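Local coordinates for protein Tp0751 (Treponema pallidum, PDB 5JK2) that probably serves as a lipocalin-like adhesin that attaches the spirochaete to extracellular matrix components and to host cells, at residues H48-L53 with V120-H125; V102-R107 with R116-T121. The protein carries 1 engineered substitution. All coordinates share one frame; numbering follows the deposited sequence.

Interaction 1: residues H48-L53 with V120-H125; sequences HLLAGL and VTFESH
Leu50 and Leu49 meet the outer end of the Phe122 ring and join the segment 48-53 to Val120 and Phe122 of strand 115-122. Leu50 CB carries CG anti to the carbonyl carbon (chi1 -70°), which directs the branches at the ring. Leu50 CG comes to 3.7 Å from Phe122 CE1. Leu50 CD1 only brushes Phe122 CE1, at 4.1 Å. CD2 lies against the ring's CE1 and CZ corner, where the modelled spacing to CZ is too short to be trusted. Leu50 CD2 also reaches Val120 CG1 at 3.6 Å, so this methyl touches both Val120 and Phe122. Leu49 takes the other corner of the ring, its CB 3.8 Å from Phe122 CE2. In the plane of the ring, Ser124 O lies at its edge. The chain turns a corner at Glu123, and Glu123 and Ser124 form a classic beta bulge opposite Val127. In this calycin-type barrel, residues just before the first strand thus pack on a buried aromatic. Arg31 NH1 of helix 26-39 donates hydrogen bonds to both Leu49 O and His125 O and ties the two backbones. Trp35 of helix 26-39 packs on Leu49 and Phe122, and Ile128 of strand 127-135 packs on Phe122 and Val120.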
loop_
_atom_site.group_PDB
_atom_site.type_symbol
_atom_site.label_atom_id
_atom_site.label_comp_id
_atom_site.label_asym_id
_atom_site.label_seq_id
_atom_site.Cartn_x
_atom_site.Cartn_y
_atom_site.Cartn_z
ATOM N N HIS A 48 -4.200 -8.097 4.268
ATOM C CA HIS A 48 -3.635 -8.385 5.577
ATOM C C HIS A 48 -2.110 -8.396 5.519
ATOM O O HIS A 48 -1.437 -8.173 6.527
ATOM C CB HIS A 48 -4.169 -9.720 6.096
ATOM C CG HIS A 48 -4.150 -9.844 7.588
ATOM N ND1 HIS A 48 -4.812 -10.848 8.262
ATOM C CD2 HIS A 48 -3.551 -9.084 8.539
ATOM C CE1 HIS A 48 -4.621 -10.704 9.561
ATOM N NE2 HIS A 48 -3.861 -9.644 9.756
ATOM N N LEU A 49 -1.570 -8.637 4.328
ATOM C CA LEU A 49 -0.127 -8.612 4.124
ATOM C C LEU A 49 0.403 -7.185 4.035
ATOM O O LEU A 49 1.590 -6.948 4.248
ATOM C CB LEU A 49 0.252 -9.381 2.855
ATOM C CG LEU A 49 0.206 -10.910 2.914
ATOM C CD1 LEU A 49 0.469 -11.496 1.538
ATOM C CD2 LEU A 49 1.211 -11.450 3.926
ATOM N N LEU A 50 -0.471 -6.236 3.714
ATOM C CA LEU A 50 -0.049 -4.848 3.548
ATOM C C LEU A 50 0.118 -4.134 4.880
ATOM O O LEU A 50 0.929 -3.214 4.997
ATOM C CB LEU A 50 -1.052 -4.081 2.684
ATOM C CG LEU A 50 -1.075 -4.473 1.207
ATOM C CD1 LEU A 50 -2.224 -3.792 0.500
ATOM C CD2 LEU A 50 0.245 -4.120 0.542
ATOM N N ALA A 51 -0.660 -4.553 5.874
ATOM C CA ALA A 51 -0.623 -3.940 7.197
ATOM C C ALA A 51 0.803 -3.866 7.736
ATOM O O ALA A 51 1.387 -4.882 8.113
ATOM C CB ALA A 51 -1.507 -4.713 8.154
ATOM N N GLY A 52 1.357 -2.656 7.755
ATOM C CA GLY A 52 2.693 -2.430 8.274
ATOM C C GLY A 52 3.451 -1.370 7.500
ATOM O O GLY A 52 2.887 -0.682 6.656
ATOM N N LEU A 53 4.742 -1.253 7.794
ATOM C CA LEU A 53 5.597 -0.244 7.185
ATOM C C LEU A 53 6.241 -0.755 5.906
ATOM O O LEU A 53 6.714 -1.889 5.857
ATOM C CB LEU A 53 6.684 0.183 8.169
ATOM C CG LEU A 53 7.711 1.195 7.662
ATOM C CD1 LEU A 53 7.040 2.508 7.324
ATOM C CD2 LEU A 53 8.799 1.390 8.705
ATOM N N VAL A 120 -1.450 -1.235 -5.754
ATOM C CA VAL A 120 -0.452 -2.055 -5.080
ATOM C C VAL A 120 -0.389 -3.460 -5.667
ATOM O O VAL A 120 -1.286 -4.275 -5.444
ATOM C CB VAL A 120 -0.742 -2.166 -3.575
ATOM C CG1 VAL A 120 0.372 -2.929 -2.880
ATOM C CG2 VAL A 120 -0.918 -0.783 -2.967
ATOM N N THR A 121 0.687 -3.740 -6.395
ATOM C CA THR A 121 0.884 -5.041 -7.025
ATOM C C THR A 121 1.949 -5.830 -6.277
ATOM O O THR A 121 3.121 -5.453 -6.263
ATOM C CB THR A 121 1.297 -4.900 -8.502
ATOM O OG1 THR A 121 0.342 -4.085 -9.192
ATOM C CG2 THR A 121 1.377 -6.264 -9.175
ATOM N N PHE A 122 1.528 -6.924 -5.653
ATOM C CA PHE A 122 2.435 -7.788 -4.913
ATOM C C PHE A 122 3.349 -8.587 -5.831
ATOM O O PHE A 122 2.922 -9.084 -6.872
ATOM C CB PHE A 122 1.649 -8.758 -4.035
ATOM C CG PHE A 122 1.239 -8.189 -2.711
ATOM C CD1 PHE A 122 0.060 -7.480 -2.579
ATOM C CD2 PHE A 122 2.026 -8.387 -1.591
ATOM C CE1 PHE A 122 -0.318 -6.970 -1.354
ATOM C CE2 PHE A 122 1.654 -7.880 -0.371
ATOM C CZ PHE A 122 0.480 -7.173 -0.250
ATOM N N GLU A 123 4.608 -8.706 -5.424
ATOM C CA GLU A 123 5.573 -9.559 -6.105
ATOM C C GLU A 123 5.923 -10.706 -5.170
ATOM O O GLU A 123 6.163 -11.833 -5.599
ATOM C CB GLU A 123 6.828 -8.773 -6.497
ATOM C CG GLU A 123 6.548 -7.372 -7.035
ATOM C CD GLU A 123 7.812 -6.642 -7.449
ATOM O OE1 GLU A 123 7.743 -5.419 -7.694
ATOM O OE2 GLU A 123 8.875 -7.292 -7.530
ATOM N N SER A 124 5.942 -10.397 -3.878
ATOM C CA SER A 124 6.186 -11.386 -2.840
ATOM C C SER A 124 5.462 -10.935 -1.587
ATOM O O SER A 124 4.820 -9.888 -1.583
ATOM C CB SER A 124 7.680 -11.546 -2.567
ATOM O OG SER A 124 8.410 -11.664 -3.775
ATOM N N HIS A 125 5.572 -11.713 -0.520
ATOM C CA HIS A 125 4.861 -11.387 0.707
ATOM C C HIS A 125 5.404 -10.101 1.330
ATOM O O HIS A 125 4.705 -9.434 2.093
ATOM C CB HIS A 125 4.950 -12.545 1.705
ATOM C CG HIS A 125 6.215 -12.565 2.506
ATOM N ND1 HIS A 125 6.375 -11.825 3.658
ATOM C CD2 HIS A 125 7.375 -13.237 2.327
ATOM C CE1 HIS A 125 7.582 -12.040 4.152
ATOM N NE2 HIS A 125 8.209 -12.893 3.363
#

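Interaction 2: residues V102-R107 with R116-T121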
loop_
_atom_site.group_PDB
_atom_site.type_symbol
_atom_site.label_atom_id
_atom_site.label_comp_id
_atom_site.label_asym_id
_atom_site.label_seq_id
_atom_site.Cartn_x
_atom_site.Cartn_y
_atom_site.Cartn_z
ATOM N N VAL A 102 -4.092 -5.098 -5.099
ATOM C CA VAL A 102 -5.028 -4.358 -4.261
ATOM C C VAL A 102 -5.160 -2.947 -4.818
ATOM O O VAL A 102 -4.161 -2.251 -4.998
ATOM C CB VAL A 102 -4.570 -4.289 -2.796
ATOM C CG1 VAL A 102 -5.667 -3.694 -1.923
ATOM C CG2 VAL A 102 -4.189 -5.671 -2.293
ATOM N N SER A 103 -6.392 -2.532 -5.093
ATOM C CA SER A 103 -6.655 -1.211 -5.650
ATOM C C SER A 103 -7.402 -0.342 -4.648
ATOM O O SER A 103 -8.552 -0.620 -4.305
ATOM C CB SER A 103 -7.451 -1.328 -6.949
ATOM O OG SER A 103 -6.634 -1.813 -8.000
ATOM N N PHE A 104 -6.740 0.715 -4.192
ATOM C CA PHE A 104 -7.286 1.588 -3.162
ATOM C C PHE A 104 -7.902 2.862 -3.720
ATOM O O PHE A 104 -7.439 3.401 -4.725
ATOM C CB PHE A 104 -6.196 1.977 -2.170
ATOM C CG PHE A 104 -5.729 0.851 -1.306
ATOM C CD1 PHE A 104 -6.355 0.584 -0.102
ATOM C CD2 PHE A 104 -4.655 0.068 -1.688
ATOM C CE1 PHE A 104 -5.925 -0.448 0.704
ATOM C CE2 PHE A 104 -4.219 -0.966 -0.888
ATOM C CZ PHE A 104 -4.856 -1.225 0.310
ATOM N N LEU A 105 -8.950 3.335 -3.050
ATOM C CA LEU A 105 -9.458 4.688 -3.250
ATOM C C LEU A 105 -9.407 5.378 -1.899
ATOM O O LEU A 105 -10.221 5.099 -1.019
ATOM C CB LEU A 105 -10.885 4.689 -3.817
ATOM C CG LEU A 105 -11.496 6.026 -4.271
ATOM C CD1 LEU A 105 -11.975 6.872 -3.094
ATOM C CD2 LEU A 105 -10.527 6.830 -5.135
ATOM N N THR A 106 -8.436 6.272 -1.740
ATOM C CA THR A 106 -8.184 6.913 -0.459
ATOM C C THR A 106 -8.509 8.401 -0.526
ATOM O O THR A 106 -8.622 8.960 -1.610
ATOM C CB THR A 106 -6.724 6.732 -0.029
ATOM O OG1 THR A 106 -5.889 7.632 -0.766
ATOM C CG2 THR A 106 -6.261 5.305 -0.277
ATOM N N ARG A 107 -8.649 9.033 0.635
ATOM C CA ARG A 107 -9.071 10.426 0.708
ATOM C C ARG A 107 -8.355 11.175 1.823
ATOM O O ARG A 107 -8.321 10.721 2.967
ATOM C CB ARG A 107 -10.582 10.492 0.912
ATOM C CG ARG A 107 -11.120 11.849 1.348
ATOM C CD ARG A 107 -12.638 11.822 1.450
ATOM N NE ARG A 107 -13.126 10.584 2.059
ATOM C CZ ARG A 107 -13.182 10.354 3.369
ATOM N NH1 ARG A 107 -13.643 9.195 3.817
ATOM N NH2 ARG A 107 -12.777 11.276 4.233
ATOM N N ARG A 116 -6.671 10.031 -3.549
ATOM C CA ARG A 116 -5.522 9.367 -4.153
ATOM C C ARG A 116 -5.812 7.902 -4.472
ATOM O O ARG A 116 -6.214 7.135 -3.597
ATOM C CB ARG A 116 -4.312 9.474 -3.223
ATOM C CG ARG A 116 -3.022 8.912 -3.796
ATOM C CD ARG A 116 -1.829 9.289 -2.939
ATOM N NE ARG A 116 -1.499 10.705 -3.070
ATOM C CZ ARG A 116 -0.681 11.364 -2.256
ATOM N NH1 ARG A 116 -0.103 10.739 -1.239
ATOM N NH2 ARG A 116 -0.442 12.650 -2.457
ATOM N N ARG A 117 -5.605 7.527 -5.732
ATOM C CA ARG A 117 -5.779 6.147 -6.174
ATOM C C ARG A 117 -4.460 5.396 -6.133
ATOM O O ARG A 117 -3.423 5.928 -6.524
ATOM C CB ARG A 117 -6.353 6.101 -7.587
ATOM C CG ARG A 117 -7.753 6.661 -7.677
ATOM C CD ARG A 117 -8.394 6.393 -9.028
ATOM N NE ARG A 117 -9.851 6.496 -8.957
ATOM C CZ ARG A 117 -10.521 7.643 -8.880
ATOM N NH1 ARG A 117 -11.846 7.632 -8.816
ATOM N NH2 ARG A 117 -9.873 8.801 -8.860
ATOM N N LEU A 118 -4.514 4.152 -5.671
ATOM C CA LEU A 118 -3.322 3.336 -5.505
ATOM C C LEU A 118 -3.471 2.009 -6.235
ATOM O O LEU A 118 -4.565 1.453 -6.315
ATOM C CB LEU A 118 -3.047 3.092 -4.017
ATOM C CG LEU A 118 -1.671 3.510 -3.490
ATOM C CD1 LEU A 118 -1.491 5.014 -3.603
ATOM C CD2 LEU A 118 -1.483 3.054 -2.052
ATOM N N GLU A 119 -2.359 1.515 -6.766
ATOM C CA GLU A 119 -2.333 0.233 -7.456
ATOM C C GLU A 119 -1.204 -0.630 -6.911
ATOM O O GLU A 119 -0.141 -0.744 -7.519
ATOM C CB GLU A 119 -2.169 0.435 -8.960
ATOM C CG GLU A 119 -3.305 1.212 -9.611
ATOM C CD GLU A 119 -4.616 0.446 -9.622
ATOM O OE1 GLU A 119 -4.597 -0.783 -9.392
ATOM O OE2 GLU A 119 -5.669 1.075 -9.860
ATOM N N VAL A 120 -1.450 -1.235 -5.754
ATOM C CA VAL A 120 -0.452 -2.055 -5.080
ATOM C C VAL A 120 -0.389 -3.460 -5.667
ATOM O O VAL A 120 -1.286 -4.275 -5.444
ATOM C CB VAL A 120 -0.742 -2.166 -3.575
ATOM C CG1 VAL A 120 0.372 -2.929 -2.880
ATOM C CG2 VAL A 120 -0.918 -0.783 -2.967
ATOM N N THR A 121 0.687 -3.740 -6.395
ATOM C CA THR A 121 0.884 -5.041 -7.025
ATOM C C THR A 121 1.949 -5.830 -6.277
ATOM O O THR A 121 3.121 -5.453 -6.263
ATOM C CB THR A 121 1.297 -4.900 -8.502
ATOM O OG1 THR A 121 0.342 -4.085 -9.192
ATOM C CG2 THR A 121 1.377 -6.264 -9.175
#
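Phe104 and Leu118 face each other as a hydrogen-bonded pair in an antiparallel hairpin of the barrel wall. The segments 102-107 and 116-121 run antiparallel, 164° between their N-to-C directions, with backbone bonds in regular register from Val102-Val120 to Thr106-Arg116. The side chains alternate between two faces. Val102, Phe104 and Thr106 share one face with Val120, Leu118 and Arg116, and this buried face turns into the barrel interior. There Phe104 crosses Leu118 at a slant, Phe104 CB to Leu118 CB at 3.8 Å. The Phe104 ring extends toward Val120. Val120 CG2 meets the ring edge near its plane, 3.9 Å from Phe104 CE2. Thr106 adds a polar grip. Its OG1 stands between the backbone N and the carbonyl carbon (chi1 77°), and Thr106 OG1 donates to Arg116 O at 2.9 Å. Arg116 O also accepts from Thr106 N, so one carbonyl is held by two donors of the same residue.

The other face carries Ser103, Leu105, Arg117 and Glu119. Ser103 OG donates to Glu119 OE1 at 2.7 Å. It meets the syn side of the carboxylate, 32° out of its plane. The bend of Glu119 at chi2 swings the acid back toward the serine. Leu105 and Arg117 lie side by side, pointing the same way. Leu105 CD2 sits over the centre of one guanidinium face, 3.8 Å from Arg117 CZ. Arg117 NH2 makes a salt bridge to Asp135.

Strand 86-98 flanks strand 101-108, strand 127-135 flanks strand 115-122, and Ile79 of strand 78-83 packs on Phe104 and Thr106 from within the barrel. Arg116 forms salt bridges with Glu134 of strand 127-135 and Glu88 of strand 86-98, and a cation-pi contact with Phe81 of strand 78-83.

In the fold
Both contacts belong to one antiparallel barrel of eight strands, consistent with the non-canonical lipocalin fold of this protein. Their centres are about 12 Å apart. Along the chain, 48-53 comes first, then 102-107, and both contacts end on strand 115-122, where they share Val120 and Thr121. Interaction 2 pairs neighbouring strands of the barrel wall. Interaction 1 brings the residues leading into the first strand, 52-56, against strand 115-122. The two join directly: Leu50 CD1 packs on Phe104 CZ at 3.7 Å and on Val102 CG2 at 3.9 Å. The apolar part of the hairpin's inner face, Val102, Phe104 and Val120, continues into the packing beside helix 26-39. Together they probably fill one part of the adhesin's barrel.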